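Local coordinates for ABC transporter, periplasmic substrate-binding protein (Vibrio cholerae O1 biovar eltor, PDB 1TWY) that probably binds phosphate in the periplasm and hands it to an ABC-type importer of the inner membrane, at residues A101-A106 with Y271-P276; I107-A112 with S212-Q217; K143-T148 with N197-G202; V147-S152 with S188-L193; I216-A221 with T232-R237. One frame throughout, in Å; residues are numbered along the deposited sequence. Where two conformers were deposited one is given.

Interaction 1: residues A101-A106 with Y271-P276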
# COMPACT_ATOMS: atom_id res chain seq x y z
N ALA A 101 3.75 5.02 -8.89
CA ALA A 101 3.30 3.65 -9.12
C ALA A 101 2.06 3.37 -8.35
O ALA A 101 1.67 4.16 -7.52
CB ALA A 101 4.38 2.68 -8.77
N PHE A 102 1.42 2.22 -8.60
CA PHE A 102 0.37 1.71 -7.74
C PHE A 102 0.87 0.45 -7.12
O PHE A 102 1.73 -0.23 -7.61
CB PHE A 102 -0.91 1.45 -8.50
CG PHE A 102 -1.65 2.72 -8.88
CD1 PHE A 102 -2.33 3.45 -7.93
CD2 PHE A 102 -1.69 3.15 -10.19
CE1 PHE A 102 -3.01 4.60 -8.26
CE2 PHE A 102 -2.35 4.32 -10.51
CZ PHE A 102 -3.01 5.03 -9.53
N ASP A 103 0.37 0.17 -5.91
CA ASP A 103 0.76 -1.06 -5.23
C ASP A 103 -0.51 -1.77 -4.84
O ASP A 103 -1.45 -1.17 -4.42
CB ASP A 103 1.63 -0.69 -4.02
CG ASP A 103 1.99 -1.83 -3.15
OD1 ASP A 103 2.40 -2.90 -3.66
OD2 ASP A 103 1.77 -1.72 -1.91
N GLY A 104 -0.67 -3.02 -5.13
CA GLY A 104 -1.97 -3.64 -4.96
C GLY A 104 -1.95 -4.62 -3.75
O GLY A 104 -0.86 -5.00 -3.25
N LEU A 105 -3.13 -4.89 -3.21
CA LEU A 105 -3.35 -5.86 -2.17
C LEU A 105 -4.23 -6.96 -2.71
O LEU A 105 -5.18 -6.67 -3.43
CB LEU A 105 -4.06 -5.20 -0.97
CG LEU A 105 -3.34 -4.11 -0.18
CD1 LEU A 105 -4.23 -3.65 0.97
CD2 LEU A 105 -2.11 -4.60 0.46
N ALA A 106 -3.96 -8.19 -2.29
CA ALA A 106 -4.81 -9.35 -2.58
C ALA A 106 -5.46 -9.87 -1.35
O ALA A 106 -4.88 -9.84 -0.29
CB ALA A 106 -3.92 -10.54 -3.16
N TYR A 271 10.16 -4.73 -9.57
CA TYR A 271 9.85 -5.05 -8.13
C TYR A 271 8.38 -5.31 -7.80
O TYR A 271 7.99 -5.57 -6.63
CB TYR A 271 10.49 -4.01 -7.25
CG TYR A 271 12.00 -4.14 -7.03
CD1 TYR A 271 12.94 -3.76 -7.97
CD2 TYR A 271 12.50 -4.76 -5.86
CE1 TYR A 271 14.31 -3.92 -7.74
CE2 TYR A 271 13.81 -4.89 -5.64
CZ TYR A 271 14.73 -4.47 -6.56
OH TYR A 271 16.08 -4.64 -6.39
N GLY A 272 7.54 -5.37 -8.79
CA GLY A 272 6.12 -5.74 -8.64
C GLY A 272 5.21 -4.58 -8.44
O GLY A 272 4.04 -4.82 -8.20
N TYR A 273 5.66 -3.32 -8.70
CA TYR A 273 4.72 -2.23 -8.59
C TYR A 273 4.15 -1.95 -9.97
O TYR A 273 4.68 -2.47 -10.97
CB TYR A 273 5.33 -1.00 -7.97
CG TYR A 273 5.94 -1.28 -6.64
CD1 TYR A 273 5.16 -1.41 -5.55
CD2 TYR A 273 7.27 -1.50 -6.52
CE1 TYR A 273 5.69 -1.68 -4.35
CE2 TYR A 273 7.84 -1.79 -5.29
CZ TYR A 273 7.03 -1.90 -4.22
OH TYR A 273 7.54 -2.21 -2.98
N ILE A 274 3.10 -1.19 -10.06
CA ILE A 274 2.24 -1.12 -11.28
C ILE A 274 2.22 0.28 -11.85
O ILE A 274 1.98 1.28 -11.18
CB ILE A 274 0.83 -1.55 -10.99
CG1 ILE A 274 0.80 -3.06 -10.62
CG2 ILE A 274 -0.07 -1.36 -12.18
CD1 ILE A 274 0.16 -3.23 -9.27
N MSE A 275 2.49 0.38 -13.15
CA MSE A 275 2.49 1.69 -13.77
C MSE A 275 1.02 2.16 -13.93
O MSE A 275 0.20 1.40 -14.37
CB MSE A 275 3.15 1.61 -15.18
CG MSE A 275 4.65 1.44 -15.15
SE MSE A 275 5.50 2.95 -14.31
CE MSE A 275 5.86 2.25 -12.75
N PRO A 276 0.73 3.41 -13.64
CA PRO A 276 -0.61 4.00 -13.89
C PRO A 276 -1.09 3.86 -15.36
O PRO A 276 -0.08 4.13 -16.03
CB PRO A 276 -0.37 5.46 -13.60
CG PRO A 276 0.68 5.48 -12.66
CD PRO A 276 1.68 4.42 -13.20
O HOH W 1 2.04 -4.00 -6.17
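F102 and P276 meet with the phenylalanine ring edge-on: P276 CA lies at the rim of the ring near its plane, and the pyrrolidine carbon P276 CB sits 3.8 Å from F102 CE2. A flat ring and a rigid proline suit this place, since both fill space without needing a polar partner. D103 and Y273 form the second pair. D103 CB lies at the edge of the tyrosine ring, in its plane, and a chi1 of 174°, with CG anti to the backbone N, swings the carboxylate alongside the tyrosine, turned 62° from the ring, with D103 OD1 3.6 Å from Y273 CE1. OD1 also takes a proton from water 1, which bonds G104 N and G272 O as well; OD2 is held by a salt bridge to R237. Between the two pairs, F102 and I274 form a single antiparallel hydrogen-bonded bridge, F102 N to I274 O at 2.8 Å and I274 N to F102 O at 3.0 Å. This fastens the C-terminal tail to strand 96-109, the long strand running between the two lobes of the periplasmic binding-protein fold. The tail arrives from helix 262-270, closed by a Schellman motif in which G272 adopts the positive phi (92°) that glycine accepts easily. A101, small enough to let the tail lie close, touches Y273 CB with its own CB at 3.9 Å. The I274 side chain packs on I228 and A229 of helix 225-229.

Interaction 2: residues I107-A112 with S212-Q217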
# COMPACT_ATOMS: atom_id res chain seq x y z
N ILE A 107 -6.67 -10.28 -1.50
CA ILE A 107 -7.34 -11.04 -0.42
C ILE A 107 -7.15 -12.51 -0.67
O ILE A 107 -7.40 -13.03 -1.76
CB ILE A 107 -8.86 -10.71 -0.47
CG1 ILE A 107 -9.07 -9.18 -0.47
CG2 ILE A 107 -9.56 -11.40 0.65
CD1 ILE A 107 -8.46 -8.58 0.78
N VAL A 108 -6.71 -13.22 0.36
CA VAL A 108 -6.32 -14.57 0.22
C VAL A 108 -7.11 -15.48 1.14
O VAL A 108 -7.35 -15.11 2.28
CB VAL A 108 -4.81 -14.74 0.36
CG1 VAL A 108 -4.11 -14.05 -0.83
CG2 VAL A 108 -4.25 -14.24 1.63
N VAL A 109 -7.51 -16.65 0.63
CA VAL A 109 -8.14 -17.69 1.39
C VAL A 109 -7.45 -19.02 1.19
O VAL A 109 -6.61 -19.15 0.28
CB VAL A 109 -9.65 -17.85 0.99
CG1 VAL A 109 -10.38 -16.49 1.28
CG2 VAL A 109 -9.90 -18.24 -0.50
N ASN A 110 -7.82 -19.98 2.00
CA ASN A 110 -7.23 -21.34 1.88
C ASN A 110 -7.73 -21.98 0.57
O ASN A 110 -8.87 -21.75 0.11
CB ASN A 110 -7.69 -22.19 3.05
CG ASN A 110 -7.04 -23.53 3.07
OD1 ASN A 110 -7.51 -24.47 2.37
ND2 ASN A 110 -6.02 -23.69 3.88
N GLN A 111 -6.80 -22.69 -0.12
CA GLN A 111 -7.16 -23.37 -1.36
C GLN A 111 -8.51 -24.15 -1.34
O GLN A 111 -9.12 -24.23 -2.39
CB GLN A 111 -6.12 -24.39 -1.77
CG GLN A 111 -6.16 -24.77 -3.24
CD GLN A 111 -6.12 -23.55 -4.20
OE1 GLN A 111 -5.13 -22.85 -4.25
NE2 GLN A 111 -7.20 -23.33 -4.91
N ALA A 112 -8.86 -24.72 -0.22
CA ALA A 112 -10.07 -25.49 -0.08
C ALA A 112 -11.32 -24.63 -0.05
O ALA A 112 -12.44 -25.11 -0.31
CB ALA A 112 -10.00 -26.36 1.10
N SER A 212 0.57 -21.09 -2.69
CA SER A 212 0.23 -21.71 -1.37
C SER A 212 -1.15 -21.22 -0.86
O SER A 212 -1.64 -21.75 0.10
CB SER A 212 1.24 -21.36 -0.29
OG SER A 212 1.37 -19.98 -0.04
N VAL A 213 -1.66 -20.19 -1.46
CA VAL A 213 -2.93 -19.52 -1.08
C VAL A 213 -3.76 -19.25 -2.34
O VAL A 213 -3.21 -19.31 -3.46
CB VAL A 213 -2.75 -18.17 -0.36
CG1 VAL A 213 -2.00 -18.32 0.90
CG2 VAL A 213 -2.06 -17.20 -1.19
N LYS A 214 -5.05 -19.00 -2.16
CA LYS A 214 -5.93 -18.65 -3.27
C LYS A 214 -6.27 -17.13 -3.15
O LYS A 214 -6.94 -16.76 -2.17
CB LYS A 214 -7.24 -19.52 -3.21
CG LYS A 214 -8.10 -19.35 -4.46
CD LYS A 214 -9.02 -20.48 -4.71
CE LYS A 214 -10.08 -20.41 -3.72
NZ LYS A 214 -11.49 -20.93 -4.32
N ALA A 215 -5.85 -16.33 -4.08
CA ALA A 215 -6.20 -14.96 -4.15
C ALA A 215 -7.56 -14.86 -4.80
O ALA A 215 -7.78 -15.50 -5.81
CB ALA A 215 -5.20 -14.23 -5.06
N ILE A 216 -8.51 -14.17 -4.20
CA ILE A 216 -9.87 -14.12 -4.74
C ILE A 216 -10.17 -12.77 -5.39
O ILE A 216 -9.40 -11.80 -5.32
CB ILE A 216 -10.89 -14.44 -3.69
CG1 ILE A 216 -10.82 -13.45 -2.57
CG2 ILE A 216 -10.65 -15.87 -3.23
CD1 ILE A 216 -12.02 -13.66 -1.52
N GLN A 217 -11.27 -12.70 -6.13
CA GLN A 217 -11.71 -11.43 -6.67
C GLN A 217 -12.22 -10.51 -5.59
O GLN A 217 -12.69 -10.94 -4.54
CB GLN A 217 -12.85 -11.66 -7.67
CG GLN A 217 -12.38 -12.39 -8.88
CD GLN A 217 -13.60 -12.86 -9.78
OE1 GLN A 217 -14.77 -12.98 -9.30
NE2 GLN A 217 -13.34 -13.13 -11.01
O HOH W 2 -7.46 -10.42 -4.24
O HOH W 3 -4.22 -22.85 0.75
O HOH W 4 -3.79 -21.26 -5.65
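V108 and A215 face each other as an antiparallel non-hydrogen-bonded pair, their CA atoms 4.4 Å apart, and the next pair, V109 with K214, is hydrogen-bonded. V109 N reaches K214 O at 2.9 Å, and K214 N returns the bond to V109 O. On the far side of V108, I216 N donates to I107 O at 2.9 Å, almost along the C=O axis. Water 2 extends the pairing beyond it, accepting from I107 N and donating to I216 O. Strand 214-218 is thereby stitched to the end of strand 96-109, which also pairs here with strand 200-205, V108 bonding G202; the three lie side by side in the mixed sheet, in the part that belongs to one lobe of the binding-protein fold. Branched residues, at home in extended chain, supply the packing. On one face V108 CG1 meets V213 CG2 at 3.8 Å beside the small A215. On the other, V109 CG2 touches I216 CG2 at 3.7 Å, the two side chains lying roughly at right angles. I216 places CG1 between its backbone N and carbonyl carbon (chi1 61°), which brings CG1 against I107 CB at 4.0 Å. K214 runs its aliphatic chain past V109 and bends near its end to deliver NZ to the carbonyls of N113 and V115. Q111 crosses that chain, its NE2 3.4 Å from K214 CD, while N110 OD1 accepts from A112 N in an Asx turn.

Interaction 3: residues K143-T148 with N197-G202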
# COMPACT_ATOMS: atom_id res chain seq x y z
N LYS A 143 -16.83 -21.16 10.96
CA LYS A 143 -16.49 -19.92 11.60
C LYS A 143 -15.27 -19.34 10.90
O LYS A 143 -14.23 -20.03 10.68
CB LYS A 143 -16.24 -20.06 13.08
CG LYS A 143 -15.99 -18.77 13.84
CD LYS A 143 -15.94 -18.99 15.37
CE LYS A 143 -15.64 -17.66 16.07
NZ LYS A 143 -16.40 -16.47 15.51
N ILE A 144 -15.40 -18.07 10.57
CA ILE A 144 -14.26 -17.30 9.95
C ILE A 144 -13.14 -16.98 10.94
O ILE A 144 -13.37 -16.50 12.06
CB ILE A 144 -14.80 -16.03 9.24
CG1 ILE A 144 -15.80 -16.39 8.16
CG2 ILE A 144 -13.54 -15.32 8.65
CD1 ILE A 144 -16.44 -15.22 7.61
N ALA A 145 -11.88 -17.25 10.56
CA ALA A 145 -10.73 -16.70 11.36
C ALA A 145 -10.21 -15.49 10.53
O ALA A 145 -9.80 -15.68 9.36
CB ALA A 145 -9.61 -17.69 11.58
N VAL A 146 -10.37 -14.32 11.05
CA VAL A 146 -9.94 -13.08 10.37
C VAL A 146 -8.53 -12.88 10.76
O VAL A 146 -8.22 -12.79 11.87
CB VAL A 146 -10.74 -11.91 10.94
CG1 VAL A 146 -10.38 -10.58 10.28
CG2 VAL A 146 -12.23 -12.16 10.69
N VAL A 147 -7.65 -12.66 9.79
CA VAL A 147 -6.22 -12.43 9.98
C VAL A 147 -5.84 -11.04 9.43
O VAL A 147 -6.27 -10.62 8.37
CB VAL A 147 -5.41 -13.47 9.34
CG1 VAL A 147 -3.93 -13.33 9.90
CG2 VAL A 147 -5.96 -14.83 9.53
N THR A 148 -5.02 -10.32 10.22
CA THR A 148 -4.57 -9.04 9.95
C THR A 148 -3.04 -8.93 10.18
O THR A 148 -2.43 -9.94 10.57
CB THR A 148 -5.43 -7.99 10.63
OG1 THR A 148 -5.03 -6.70 10.10
CG2 THR A 148 -5.21 -7.94 12.16
N ASN A 197 -4.94 -23.22 7.41
CA ASN A 197 -6.23 -23.06 8.07
C ASN A 197 -7.29 -22.78 7.09
O ASN A 197 -7.45 -21.67 6.61
CB ASN A 197 -6.11 -21.99 9.20
CG ASN A 197 -5.14 -22.34 10.23
OD1 ASN A 197 -5.50 -23.09 11.16
ND2 ASN A 197 -3.89 -21.85 10.10
N THR A 198 -8.11 -23.79 6.81
CA THR A 198 -9.27 -23.72 5.91
C THR A 198 -10.21 -22.52 6.18
O THR A 198 -10.82 -21.99 5.29
CB THR A 198 -10.11 -25.01 5.93
OG1 THR A 198 -10.45 -25.38 7.24
CG2 THR A 198 -9.29 -26.22 5.42
N GLN A 199 -10.28 -22.12 7.48
CA GLN A 199 -11.18 -21.07 7.92
C GLN A 199 -10.66 -19.65 7.72
O GLN A 199 -11.40 -18.73 7.93
CB GLN A 199 -11.50 -21.23 9.41
CG GLN A 199 -10.37 -20.99 10.47
CD GLN A 199 -9.55 -22.19 10.89
OE1 GLN A 199 -9.33 -23.05 10.06
NE2 GLN A 199 -9.09 -22.26 12.14
N ALA A 200 -9.37 -19.46 7.37
CA ALA A 200 -8.80 -18.15 7.47
C ALA A 200 -8.95 -17.30 6.21
O ALA A 200 -9.08 -17.77 5.09
CB ALA A 200 -7.23 -18.31 7.76
N VAL A 201 -9.02 -16.00 6.44
CA VAL A 201 -8.91 -14.98 5.42
C VAL A 201 -7.96 -13.96 5.84
O VAL A 201 -7.78 -13.60 7.04
CB VAL A 201 -10.26 -14.25 5.11
CG1 VAL A 201 -10.91 -13.66 6.32
CG2 VAL A 201 -10.20 -13.31 3.88
N GLY A 202 -7.23 -13.49 4.83
CA GLY A 202 -6.27 -12.47 5.09
C GLY A 202 -5.98 -11.64 3.84
O GLY A 202 -6.67 -11.75 2.85
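Q199 O receives A145 N at 3.1 Å, a straight bond that nonetheless comes in from 52° above the carbonyl plane. The same oxygen also accepts from W134 NE1, so two donors grip it. The next carbonyl across, A145 O, takes V201 N at 3.0 Å, with the donor nearly in line with the C=O bond, and A200 CA adds a CH...O contact to it at 3.3 Å. V147 N then donates to V201 O at 2.9 Å, a more bent bond. V147 O is met instead by the hydroxyl of Y127, and the outer edges of the two strands are occupied too: V146 and T148 pair with L182, while G202 pairs with V108. Strand 145-149 therefore runs parallel between strands 182-184 and 200-205, which helix 187-196 connects in a beta-alpha-beta crossover of this alpha/beta lobe. The chain enters strand 200-205 through a type I turn, A200 N bonding N197 O. Q199, at the surface, carries its amide off from the strand pair while its CG packs on A145 CB at 3.6 Å; an alanine there leaves room for that longer chain. On the buried side I144 CG2 meets V201 CG1 at 3.9 Å. V147 turns CG2 toward A200 CB, 4.1 Å away, and G202, lacking a side chain, lets the strand pass close to V147.

Interaction 4: residues V147-S152 with S188-L193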
# COMPACT_ATOMS: atom_id res chain seq x y z
N VAL A 147 -7.65 -12.66 9.79
CA VAL A 147 -6.22 -12.43 9.98
C VAL A 147 -5.84 -11.04 9.43
O VAL A 147 -6.27 -10.62 8.37
CB VAL A 147 -5.41 -13.47 9.34
CG1 VAL A 147 -3.93 -13.33 9.90
CG2 VAL A 147 -5.96 -14.83 9.53
N THR A 148 -5.02 -10.32 10.22
CA THR A 148 -4.57 -9.04 9.95
C THR A 148 -3.04 -8.93 10.18
O THR A 148 -2.43 -9.94 10.57
CB THR A 148 -5.43 -7.99 10.63
OG1 THR A 148 -5.03 -6.70 10.10
CG2 THR A 148 -5.21 -7.94 12.16
N ARG A 149 -2.47 -7.79 10.06
CA ARG A 149 -1.06 -7.55 10.29
C ARG A 149 -0.91 -6.72 11.59
O ARG A 149 -1.90 -6.28 12.22
CB ARG A 149 -0.50 -6.85 9.05
CG ARG A 149 -0.28 -7.72 7.85
CD ARG A 149 0.86 -8.76 8.03
NE ARG A 149 2.08 -8.07 8.25
CZ ARG A 149 2.77 -7.45 7.32
NH1 ARG A 149 2.45 -7.62 6.02
NH2 ARG A 149 3.85 -6.76 7.64
N GLU A 150 0.35 -6.55 11.98
CA GLU A 150 0.69 -5.78 13.13
C GLU A 150 0.23 -4.32 12.99
O GLU A 150 0.14 -3.77 11.89
CB GLU A 150 2.18 -5.92 13.38
CG GLU A 150 3.18 -5.31 12.43
CD GLU A 150 3.48 -6.03 11.16
OE1 GLU A 150 2.80 -7.02 10.74
OE2 GLU A 150 4.28 -5.45 10.30
N ALA A 151 0.18 -3.65 14.15
CA ALA A 151 -0.34 -2.34 14.27
C ALA A 151 0.41 -1.32 13.49
O ALA A 151 -0.20 -0.42 12.90
CB ALA A 151 -0.56 -1.95 15.67
N SER A 152 1.72 -1.52 13.39
CA SER A 152 2.64 -0.61 12.69
C SER A 152 2.71 -0.89 11.19
O SER A 152 3.37 -0.19 10.43
CB SER A 152 4.05 -0.71 13.22
OG SER A 152 4.64 -1.97 13.01
N SER A 188 4.82 -13.48 4.46
CA SER A 188 5.14 -14.85 4.47
C SER A 188 4.32 -15.66 5.51
O SER A 188 3.83 -16.74 5.24
CB SER A 188 6.64 -14.95 4.77
OG SER A 188 7.35 -14.81 3.58
N MSE A 189 4.22 -15.02 6.65
CA MSE A 189 3.59 -15.68 7.82
C MSE A 189 2.07 -15.66 7.52
O MSE A 189 1.37 -16.58 7.84
CB MSE A 189 3.90 -15.01 9.14
CG MSE A 189 3.28 -15.72 10.31
SE MSE A 189 3.78 -14.85 11.96
CE MSE A 189 2.70 -15.83 13.06
N MSE A 190 1.56 -14.63 6.88
CA MSE A 190 0.17 -14.60 6.48
C MSE A 190 -0.18 -15.75 5.56
O MSE A 190 -1.20 -16.39 5.71
CB MSE A 190 -0.16 -13.28 5.80
CG MSE A 190 -1.52 -13.15 5.24
SE MSE A 190 -2.85 -12.93 6.67
CE MSE A 190 -2.70 -11.34 7.09
N LYS A 191 0.61 -15.94 4.48
CA LYS A 191 0.38 -17.04 3.62
C LYS A 191 0.48 -18.40 4.32
O LYS A 191 -0.38 -19.18 4.06
CB LYS A 191 1.32 -17.01 2.45
CG LYS A 191 1.10 -15.81 1.53
CD LYS A 191 2.08 -15.80 0.24
CE LYS A 191 3.48 -15.43 0.62
NZ LYS A 191 4.40 -15.58 -0.64
N THR A 192 1.47 -18.61 5.16
CA THR A 192 1.58 -19.87 5.89
C THR A 192 0.35 -20.08 6.75
O THR A 192 -0.18 -21.22 6.79
CB THR A 192 2.88 -19.87 6.70
OG1 THR A 192 3.95 -19.72 5.74
CG2 THR A 192 3.05 -21.18 7.37
N LEU A 193 -0.10 -19.05 7.44
CA LEU A 193 -1.32 -19.19 8.25
C LEU A 193 -2.51 -19.55 7.47
O LEU A 193 -3.27 -20.52 7.78
CB LEU A 193 -1.52 -17.96 9.15
CG LEU A 193 -2.48 -18.13 10.31
CD1 LEU A 193 -1.97 -19.08 11.39
CD2 LEU A 193 -2.80 -16.81 10.89
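M190 reaches V147 by starting out anti to its backbone N (chi1 175°) and then folding twice, with a bend of 74° at chi2 and a similar one at chi3; these turns carry the selenium and methyl of this selenomethionine over to the strand. The two side chains approach tip to tip, V147 CG1 lying 3.4 Å from M190 SE. The terminal CE passes on toward the backbone, 3.8 Å from T148 O, and also brushes R149 CG. A long, flexible, apolar residue suits this position, for it can span the gap between helix and sheet and mould itself to a short valine. L193, one turn further along the helix, drops CD2 against V147 CG1 at 3.8 Å, so that the valine is touched from two helical turns. R149 curls back upon its neighbour E150 and clasps it side-on: R149 NE binds E150 OE1 at 2.8 Å and R149 NH2 binds E150 OE2 at 3.0 Å, each oxygen using its syn lone pair. The bidentate salt bridge ties the two neighbouring side chains together, and R156 holds R149 O. Helix 187-196 runs antiparallel to strand 145-149 (173°), their axes 9.7 Å apart, and lies along one face of the sheet, where M190 also packs on V184 of strand 182-184 and I204 of strand 200-205.

Interaction 5: residues I216-A221 with T232-R237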
# COMPACT_ATOMS: atom_id res chain seq x y z
N ILE A 216 -8.51 -14.17 -4.20
CA ILE A 216 -9.87 -14.12 -4.74
C ILE A 216 -10.17 -12.77 -5.39
O ILE A 216 -9.40 -11.80 -5.32
CB ILE A 216 -10.89 -14.44 -3.69
CG1 ILE A 216 -10.82 -13.45 -2.57
CG2 ILE A 216 -10.65 -15.87 -3.23
CD1 ILE A 216 -12.02 -13.66 -1.52
N GLN A 217 -11.27 -12.70 -6.13
CA GLN A 217 -11.71 -11.43 -6.67
C GLN A 217 -12.22 -10.51 -5.59
O GLN A 217 -12.69 -10.94 -4.54
CB GLN A 217 -12.85 -11.66 -7.67
CG GLN A 217 -12.38 -12.39 -8.88
CD GLN A 217 -13.60 -12.86 -9.78
OE1 GLN A 217 -14.77 -12.98 -9.30
NE2 GLN A 217 -13.34 -13.13 -11.01
N PHE A 218 -12.17 -9.23 -5.89
CA PHE A 218 -12.82 -8.18 -5.13
C PHE A 218 -13.78 -7.44 -6.05
O PHE A 218 -13.35 -6.87 -7.09
CB PHE A 218 -11.81 -7.18 -4.56
CG PHE A 218 -12.42 -6.18 -3.62
CD1 PHE A 218 -12.94 -6.58 -2.42
CD2 PHE A 218 -12.42 -4.84 -3.93
CE1 PHE A 218 -13.45 -5.69 -1.49
CE2 PHE A 218 -12.91 -3.94 -3.02
CZ PHE A 218 -13.45 -4.35 -1.84
N GLU A 219 -15.07 -7.44 -5.68
CA GLU A 219 -16.15 -6.90 -6.54
C GLU A 219 -16.03 -7.46 -7.94
O GLU A 219 -16.12 -6.74 -8.92
CB GLU A 219 -16.19 -5.38 -6.54
CG GLU A 219 -16.58 -4.78 -5.17
CD GLU A 219 -18.05 -4.92 -4.79
OE1 GLU A 219 -18.86 -5.62 -5.47
OE2 GLU A 219 -18.42 -4.31 -3.75
N LYS A 220 -15.81 -8.77 -8.02
CA LYS A 220 -15.75 -9.54 -9.25
C LYS A 220 -14.57 -9.20 -10.19
O LYS A 220 -14.44 -9.83 -11.27
CB LYS A 220 -17.10 -9.47 -10.06
CG LYS A 220 -18.27 -10.18 -9.43
CD LYS A 220 -19.04 -11.11 -10.45
CE LYS A 220 -20.47 -11.38 -9.99
NZ LYS A 220 -21.06 -10.15 -9.37
N ALA A 221 -13.62 -8.40 -9.72
CA ALA A 221 -12.43 -8.08 -10.52
C ALA A 221 -11.29 -8.95 -10.03
O ALA A 221 -11.05 -9.07 -8.80
CB ALA A 221 -12.06 -6.63 -10.36
N THR A 232 -9.99 -1.21 -12.38
CA THR A 232 -11.14 -2.11 -12.25
C THR A 232 -11.02 -2.91 -10.96
O THR A 232 -11.99 -3.23 -10.36
CB THR A 232 -11.41 -2.95 -13.51
OG1 THR A 232 -10.42 -3.95 -13.75
CG2 THR A 232 -11.37 -2.07 -14.76
N TYR A 233 -9.79 -3.20 -10.55
CA TYR A 233 -9.56 -3.79 -9.22
C TYR A 233 -9.30 -2.69 -8.19
O TYR A 233 -8.38 -1.93 -8.32
CB TYR A 233 -8.43 -4.85 -9.31
CG TYR A 233 -8.17 -5.53 -7.98
CD1 TYR A 233 -8.89 -6.65 -7.64
CD2 TYR A 233 -7.15 -5.15 -7.19
CE1 TYR A 233 -8.66 -7.31 -6.42
CE2 TYR A 233 -6.92 -5.81 -5.94
CZ TYR A 233 -7.63 -6.89 -5.63
OH TYR A 233 -7.46 -7.60 -4.46
N GLN A 234 -10.13 -2.62 -7.17
CA GLN A 234 -10.19 -1.48 -6.30
C GLN A 234 -9.06 -1.47 -5.21
O GLN A 234 -8.83 -0.40 -4.66
CB GLN A 234 -11.56 -1.31 -5.59
CG GLN A 234 -12.78 -0.98 -6.48
CD GLN A 234 -14.06 -0.97 -5.57
OE1 GLN A 234 -14.03 -0.45 -4.39
NE2 GLN A 234 -15.09 -1.63 -6.04
N LEU A 235 -8.44 -2.62 -4.83
CA LEU A 235 -7.64 -2.69 -3.67
C LEU A 235 -6.18 -2.37 -4.03
O LEU A 235 -5.31 -3.21 -4.21
CB LEU A 235 -7.76 -4.06 -2.98
CG LEU A 235 -9.15 -4.23 -2.34
CD1 LEU A 235 -9.17 -5.61 -1.65
CD2 LEU A 235 -9.77 -3.08 -1.42
N SER A 236 -5.96 -1.10 -4.24
CA SER A 236 -4.63 -0.64 -4.56
C SER A 236 -4.44 0.73 -3.94
O SER A 236 -5.37 1.43 -3.58
CB SER A 236 -4.43 -0.55 -6.03
OG SER A 236 -5.03 0.62 -6.50
N ARG A 237 -3.21 1.10 -3.79
CA ARG A 237 -2.91 2.38 -3.20
C ARG A 237 -1.84 3.04 -4.07
O ARG A 237 -1.07 2.35 -4.71
CB ARG A 237 -2.36 2.23 -1.78
CG ARG A 237 -1.08 1.49 -1.71
CD ARG A 237 -0.76 1.03 -0.34
NE ARG A 237 0.38 0.16 -0.32
CZ ARG A 237 1.25 0.06 0.69
NH1 ARG A 237 1.05 0.78 1.74
NH2 ARG A 237 2.35 -0.72 0.61
O HOH W 2 -7.46 -10.42 -4.24
O HOH W 5 -12.48 -4.35 -7.44
O HOH W 6 -17.01 -1.42 -3.79
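F218 and L235 make the tight part of this contact. The leucine lies over one face of the phenylalanine ring, its CD1 3.9 Å from the ring centroid and only 14° off the normal, a CH-pi contact. E219 CG sits above the opposite face toward the rim, and Q234 CB sits at the edge, in the plane of the ring, 3.9 Å from F218 CE2. The ring reaches this slot because chi1 of F218, at -172°, points CG directly away from the backbone N. Separately, F218 CB rests against Y233 CE1 at 3.7 Å. The tyrosine ring in turn offers its edge to A221 O, which approaches CD1 to 3.4 Å, while the small A221 allows its CB to tuck against T232 O. The other side is looser and bridged by water. Water 5 accepts from Q234 N and donates to F218 O and T232 O; water 6 joins E219 OE2 to Q234 NE2; the E219 carboxylate and Q234 amide planes lie 10° apart. R120 steadies both polar ends, through its backbone N for E219 OE2 and its guanidinium for Q234 OE1. E219 and K220 form the corner of a type I' turn, closed by F218 N to A221 O at 3.1 Å and by the reverse bond. Y233 OH bonds L105 O of strand 96-109, helix 225-229 links the two segments along the chain, and helix 154-163 packs M163 against F218 and L235.

All five contacts reach one mixed sheet, and strand 96-109 threads it: interaction 1 lies on its earlier part and interaction 2 on its end, centres 19 Å apart. Interaction 1 closes the longest loop of the five, with the other four nested inside it; interactions 3 and 4 lie within the loop closed by interaction 2, and interaction 5 follows. Interactions 3 and 4 share V147 and T148, their centres 11 Å apart; interactions 2 and 5 share I216, Q217 and a water. A salt bridge, D103 to R237, ties interaction 1 to interaction 5. Interactions 2 to 4 probably belong to one lobe; 5 and 1, which holds the last modelled residues, lie nearer the junction with the other.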